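PDB 4WOD: taurocyamine kinase from Schistosoma mansoni, which reversibly transfers a phosphoryl group from ATP to taurocyamine, giving N-phosphotaurocyamine and ADP, with magnesium as cofactor. Local coordinates for residues N634-L645 against T682-L693. The protein carries 4 engineered substitutions. Sequence-based numbering, arbitrary orientation.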
loop_
_atom_site.group_PDB
_atom_site.type_symbol
_atom_site.label_atom_id
_atom_site.label_comp_id
_atom_site.label_asym_id
_atom_site.label_seq_id
_atom_site.Cartn_x
_atom_site.Cartn_y
_atom_site.Cartn_z
ATOM N N ASN A 634 -17.480 -14.858 12.662
ATOM C CA ASN A 634 -17.396 -16.251 12.235
ATOM C C ASN A 634 -17.226 -17.308 13.323
ATOM O O ASN A 634 -16.674 -18.382 13.072
ATOM C CB ASN A 634 -16.282 -16.401 11.218
ATOM C CG ASN A 634 -16.818 -16.746 9.855
ATOM O OD1 ASN A 634 -17.216 -17.882 9.610
ATOM N ND2 ASN A 634 -16.874 -15.752 8.962
ATOM N N LEU A 635 -17.716 -17.002 14.519
ATOM C CA LEU A 635 -17.809 -17.943 15.633
ATOM C C LEU A 635 -18.921 -19.006 15.561
ATOM O O LEU A 635 -19.700 -19.057 14.616
ATOM C CB LEU A 635 -18.022 -17.153 16.929
ATOM C CG LEU A 635 -17.032 -16.046 17.231
ATOM C CD1 LEU A 635 -17.608 -15.160 18.364
ATOM C CD2 LEU A 635 -15.680 -16.629 17.630
ATOM N N GLY A 636 -18.989 -19.838 16.599
ATOM C CA GLY A 636 -20.007 -20.873 16.696
ATOM C C GLY A 636 -19.628 -22.072 15.850
ATOM O O GLY A 636 -18.725 -22.825 16.199
ATOM N N THR A 637 -20.321 -22.231 14.728
ATOM C CA THR A 637 -20.001 -23.272 13.761
ATOM C C THR A 637 -18.858 -22.856 12.857
ATOM O O THR A 637 -18.150 -23.700 12.311
ATOM C CB THR A 637 -21.196 -23.587 12.858
ATOM O OG1 THR A 637 -21.520 -22.412 12.102
ATOM C CG2 THR A 637 -22.391 -24.030 13.677
ATOM N N SER A 638 -18.734 -21.543 12.668
ATOM C CA SER A 638 -17.829 -20.960 11.694
ATOM C C SER A 638 -18.093 -21.511 10.303
ATOM O O SER A 638 -17.172 -21.632 9.515
ATOM C CB SER A 638 -16.373 -21.218 12.074
ATOM O OG SER A 638 -15.524 -20.387 11.303
ATOM N N MET A 639 -19.342 -21.865 10.033
ATOM C CA MET A 639 -19.698 -22.644 8.851
ATOM C C MET A 639 -20.492 -21.838 7.869
ATOM O O MET A 639 -21.499 -21.225 8.218
ATOM C CB MET A 639 -20.504 -23.884 9.228
ATOM C CG MET A 639 -20.905 -24.733 8.024
ATOM S SD MET A 639 -21.613 -26.332 8.482
ATOM C CE MET A 639 -20.093 -27.259 8.816
ATOM N N ARG A 640 -20.040 -21.866 6.626
ATOM C CA ARG A 640 -20.751 -21.242 5.542
ATOM C C ARG A 640 -20.948 -22.256 4.425
ATOM O O ARG A 640 -19.981 -22.693 3.795
ATOM C CB ARG A 640 -19.991 -20.004 5.040
ATOM C CG ARG A 640 -20.691 -19.237 3.916
ATOM C CD ARG A 640 -19.785 -18.089 3.441
ATOM N NE ARG A 640 -20.364 -17.264 2.386
ATOM C CZ ARG A 640 -20.387 -17.589 1.094
ATOM N NH1 ARG A 640 -19.884 -18.746 0.681
ATOM N NH2 ARG A 640 -20.922 -16.756 0.208
ATOM N N ALA A 641 -22.201 -22.661 4.232
ATOM C CA ALA A 641 -22.584 -23.504 3.105
ATOM C C ALA A 641 -23.220 -22.638 2.034
ATOM O O ALA A 641 -24.028 -21.754 2.327
ATOM C CB ALA A 641 -23.541 -24.583 3.535
ATOM N N SER A 642 -22.898 -22.914 0.784
ATOM C CA SER A 642 -23.339 -22.027 -0.263
ATOM C C SER A 642 -23.547 -22.757 -1.569
ATOM O O SER A 642 -23.045 -23.867 -1.762
ATOM C CB SER A 642 -22.330 -20.890 -0.448
ATOM O OG SER A 642 -21.108 -21.378 -0.963
ATOM N N VAL A 643 -24.314 -22.130 -2.454
ATOM C CA VAL A 643 -24.489 -22.621 -3.817
ATOM C C VAL A 643 -24.352 -21.484 -4.804
ATOM O O VAL A 643 -24.662 -20.336 -4.494
ATOM C CB VAL A 643 -25.874 -23.293 -4.041
ATOM C CG1 VAL A 643 -25.979 -24.590 -3.264
ATOM C CG2 VAL A 643 -27.018 -22.331 -3.695
ATOM N N LEU A 644 -23.885 -21.813 -6.000
ATOM C CA LEU A 644 -23.983 -20.894 -7.114
ATOM C C LEU A 644 -25.310 -21.187 -7.825
ATOM O O LEU A 644 -25.454 -22.213 -8.496
ATOM C CB LEU A 644 -22.787 -21.050 -8.049
ATOM C CG LEU A 644 -22.527 -19.875 -8.982
ATOM C CD1 LEU A 644 -22.713 -18.564 -8.232
ATOM C CD2 LEU A 644 -21.127 -19.980 -9.533
ATOM N N LEU A 645 -26.285 -20.295 -7.644
ATOM C CA LEU A 645 -27.664 -20.557 -8.058
ATOM C C LEU A 645 -28.121 -19.708 -9.252
ATOM O O LEU A 645 -27.988 -18.477 -9.248
ATOM C CB LEU A 645 -28.607 -20.329 -6.875
ATOM C CG LEU A 645 -30.080 -20.718 -7.033
ATOM C CD1 LEU A 645 -30.226 -22.216 -7.225
ATOM C CD2 LEU A 645 -30.890 -20.248 -5.833
ATOM N N THR A 682 -27.587 -15.237 -11.921
ATOM C CA THR A 682 -26.835 -16.168 -11.094
ATOM C C THR A 682 -26.416 -15.537 -9.772
ATOM O O THR A 682 -25.736 -14.509 -9.746
ATOM C CB THR A 682 -25.595 -16.672 -11.826
ATOM O OG1 THR A 682 -25.985 -17.200 -13.097
ATOM C CG2 THR A 682 -24.911 -17.761 -11.022
ATOM N N TYR A 683 -26.832 -16.161 -8.675
ATOM C CA TYR A 683 -26.540 -15.646 -7.342
ATOM C C TYR A 683 -25.762 -16.646 -6.495
ATOM O O TYR A 683 -26.002 -17.853 -6.556
ATOM C CB TYR A 683 -27.830 -15.288 -6.607
ATOM C CG TYR A 683 -28.401 -13.927 -6.921
ATOM C CD1 TYR A 683 -28.225 -13.337 -8.166
ATOM C CD2 TYR A 683 -29.122 -13.229 -5.963
ATOM C CE1 TYR A 683 -28.757 -12.087 -8.448
ATOM C CE2 TYR A 683 -29.653 -11.985 -6.233
ATOM C CZ TYR A 683 -29.467 -11.419 -7.474
ATOM O OH TYR A 683 -30.001 -10.180 -7.735
ATOM N N ASP A 684 -24.840 -16.136 -5.688
ATOM C CA ASP A 684 -24.230 -16.949 -4.649
ATOM C C ASP A 684 -25.080 -16.852 -3.381
ATOM O O ASP A 684 -25.195 -15.784 -2.783
ATOM C CB ASP A 684 -22.796 -16.508 -4.380
ATOM C CG ASP A 684 -22.100 -17.400 -3.386
ATOM O OD1 ASP A 684 -22.300 -17.191 -2.172
ATOM O OD2 ASP A 684 -21.377 -18.324 -3.817
ATOM N N ILE A 685 -25.689 -17.967 -2.989
ATOM C CA ILE A 685 -26.577 -17.986 -1.829
ATOM C C ILE A 685 -25.935 -18.749 -0.680
ATOM O O ILE A 685 -25.423 -19.849 -0.871
ATOM C CB ILE A 685 -27.946 -18.641 -2.156
ATOM C CG1 ILE A 685 -28.545 -18.056 -3.440
ATOM C CG2 ILE A 685 -28.911 -18.486 -0.986
ATOM C CD1 ILE A 685 -28.857 -16.586 -3.335
ATOM N N SER A 686 -25.953 -18.178 0.515
ATOM C CA SER A 686 -25.396 -18.898 1.657
ATOM C C SER A 686 -26.247 -18.711 2.910
ATOM O O SER A 686 -27.039 -17.775 2.992
ATOM C CB SER A 686 -23.956 -18.444 1.918
ATOM O OG SER A 686 -23.880 -17.038 2.074
ATOM N N ASN A 687 -26.100 -19.608 3.880
ATOM C CA ASN A 687 -26.703 -19.369 5.185
ATOM C C ASN A 687 -26.065 -18.152 5.814
ATOM O O ASN A 687 -24.854 -17.943 5.699
ATOM C CB ASN A 687 -26.558 -20.578 6.111
ATOM C CG ASN A 687 -25.104 -20.977 6.354
ATOM O OD1 ASN A 687 -24.429 -21.480 5.453
ATOM N ND2 ASN A 687 -24.625 -20.782 7.588
ATOM N N LYS A 688 -26.870 -17.335 6.475
ATOM C CA LYS A 688 -26.313 -16.182 7.158
ATOM C C LYS A 688 -25.846 -16.531 8.582
ATOM O O LYS A 688 -24.858 -15.984 9.066
ATOM C CB LYS A 688 -27.332 -15.050 7.185
ATOM C CG LYS A 688 -26.724 -13.683 7.406
ATOM C CD LYS A 688 -27.799 -12.639 7.658
ATOM C CE LYS A 688 -29.023 -13.246 8.341
ATOM N NZ LYS A 688 -29.517 -12.389 9.465
ATOM N N ARG A 689 -26.533 -17.457 9.242
ATOM C CA ARG A 689 -26.220 -17.750 10.638
ATOM C C ARG A 689 -24.887 -18.470 10.794
ATOM O O ARG A 689 -24.488 -19.244 9.919
ATOM C CB ARG A 689 -27.334 -18.581 11.269
ATOM C CG ARG A 689 -28.661 -17.829 11.363
ATOM C CD ARG A 689 -29.781 -18.759 11.779
ATOM N NE ARG A 689 -29.818 -18.942 13.221
ATOM C CZ ARG A 689 -30.554 -19.856 13.842
ATOM N NH1 ARG A 689 -31.314 -20.694 13.145
ATOM N NH2 ARG A 689 -30.522 -19.934 15.165
ATOM N N ARG A 690 -24.209 -18.225 11.915
ATOM C CA ARG A 690 -22.958 -18.932 12.248
ATOM C C ARG A 690 -22.990 -19.461 13.674
ATOM O O ARG A 690 -22.456 -20.535 13.975
ATOM C CB ARG A 690 -21.742 -18.011 12.101
ATOM C CG ARG A 690 -21.552 -17.447 10.720
ATOM C CD ARG A 690 -20.853 -18.441 9.809
ATOM N NE ARG A 690 -20.529 -17.802 8.529
ATOM C CZ ARG A 690 -21.396 -17.676 7.528
ATOM N NH1 ARG A 690 -22.624 -18.168 7.657
ATOM N NH2 ARG A 690 -21.038 -17.073 6.399
ATOM N N LEU A 691 -23.615 -18.670 14.541
ATOM C CA LEU A 691 -23.584 -18.886 15.984
ATOM C C LEU A 691 -25.014 -19.052 16.504
ATOM O O LEU A 691 -25.921 -18.349 16.062
ATOM C CB LEU A 691 -22.884 -17.701 16.664
ATOM C CG LEU A 691 -22.790 -17.640 18.182
ATOM C CD1 LEU A 691 -21.791 -18.665 18.648
ATOM C CD2 LEU A 691 -22.386 -16.256 18.638
ATOM N N GLY A 692 -25.225 -19.987 17.422
ATOM C CA GLY A 692 -26.547 -20.200 17.986
ATOM C C GLY A 692 -27.298 -21.337 17.323
ATOM O O GLY A 692 -28.489 -21.535 17.556
ATOM N N LEU A 693 -26.595 -22.100 16.495
ATOM C CA LEU A 693 -27.199 -23.224 15.800
ATOM C C LEU A 693 -26.130 -24.297 15.577
ATOM O O LEU A 693 -24.937 -24.023 15.728
ATOM C CB LEU A 693 -27.823 -22.763 14.474
ATOM C CG LEU A 693 -26.933 -22.559 13.238
ATOM C CD1 LEU A 693 -27.793 -22.187 12.025
ATOM C CD2 LEU A 693 -25.839 -21.519 13.438
HETATM O O HOH W 1 -19.265 -19.075 -2.002
HETATM O O HOH W 2 -22.709 -15.663 4.094
HETATM O O HOH W 3 -21.112 -21.319 -3.872
#
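The backbone oxygen Arg690 O is gripped twice by Thr637: its N approaches almost straight (173° at the hydrogen), and OG1 sits 2.8 Å from Arg690 O, in the carbonyl plane on a lone pair. With chi1 at 63°, OG1 stands between the backbone N and the carbonyl carbon, near enough to N for both to reach Arg690 O; it also accepts from Met639 N, an ST turn. Further along, Asn687 continues the strand pairing with its side-chain amide: OD1 accepts from Ala641 N at 2.8 Å, while ND2 donates to Met639 O at 3.2 Å. Beyond it, regular antiparallel bonding runs through Val643–Ile685 and Leu645–Tyr683. On the face bearing Ser642 and Asp684, the extended Arg640 lays its guanidinium over Ser686 CB and makes a salt bridge from NH2 to Asp684 OD1 (2.8 Å), on the syn side but well out of the carboxylate plane, through a bent bond. The Arg690 guanidinium stands nearly perpendicular to that of Arg640, 87° between planes. Residues 640-644 are predicted to bind ATP, so Arg640 probably faces the phosphates. In the catalytic domain's eight-stranded antiparallel sheet, strand 682-687 lies between 639-646 and 666-669, whose Arg669 also pairs with Asp684; helix 695-715 packs against Ala641 and Val643.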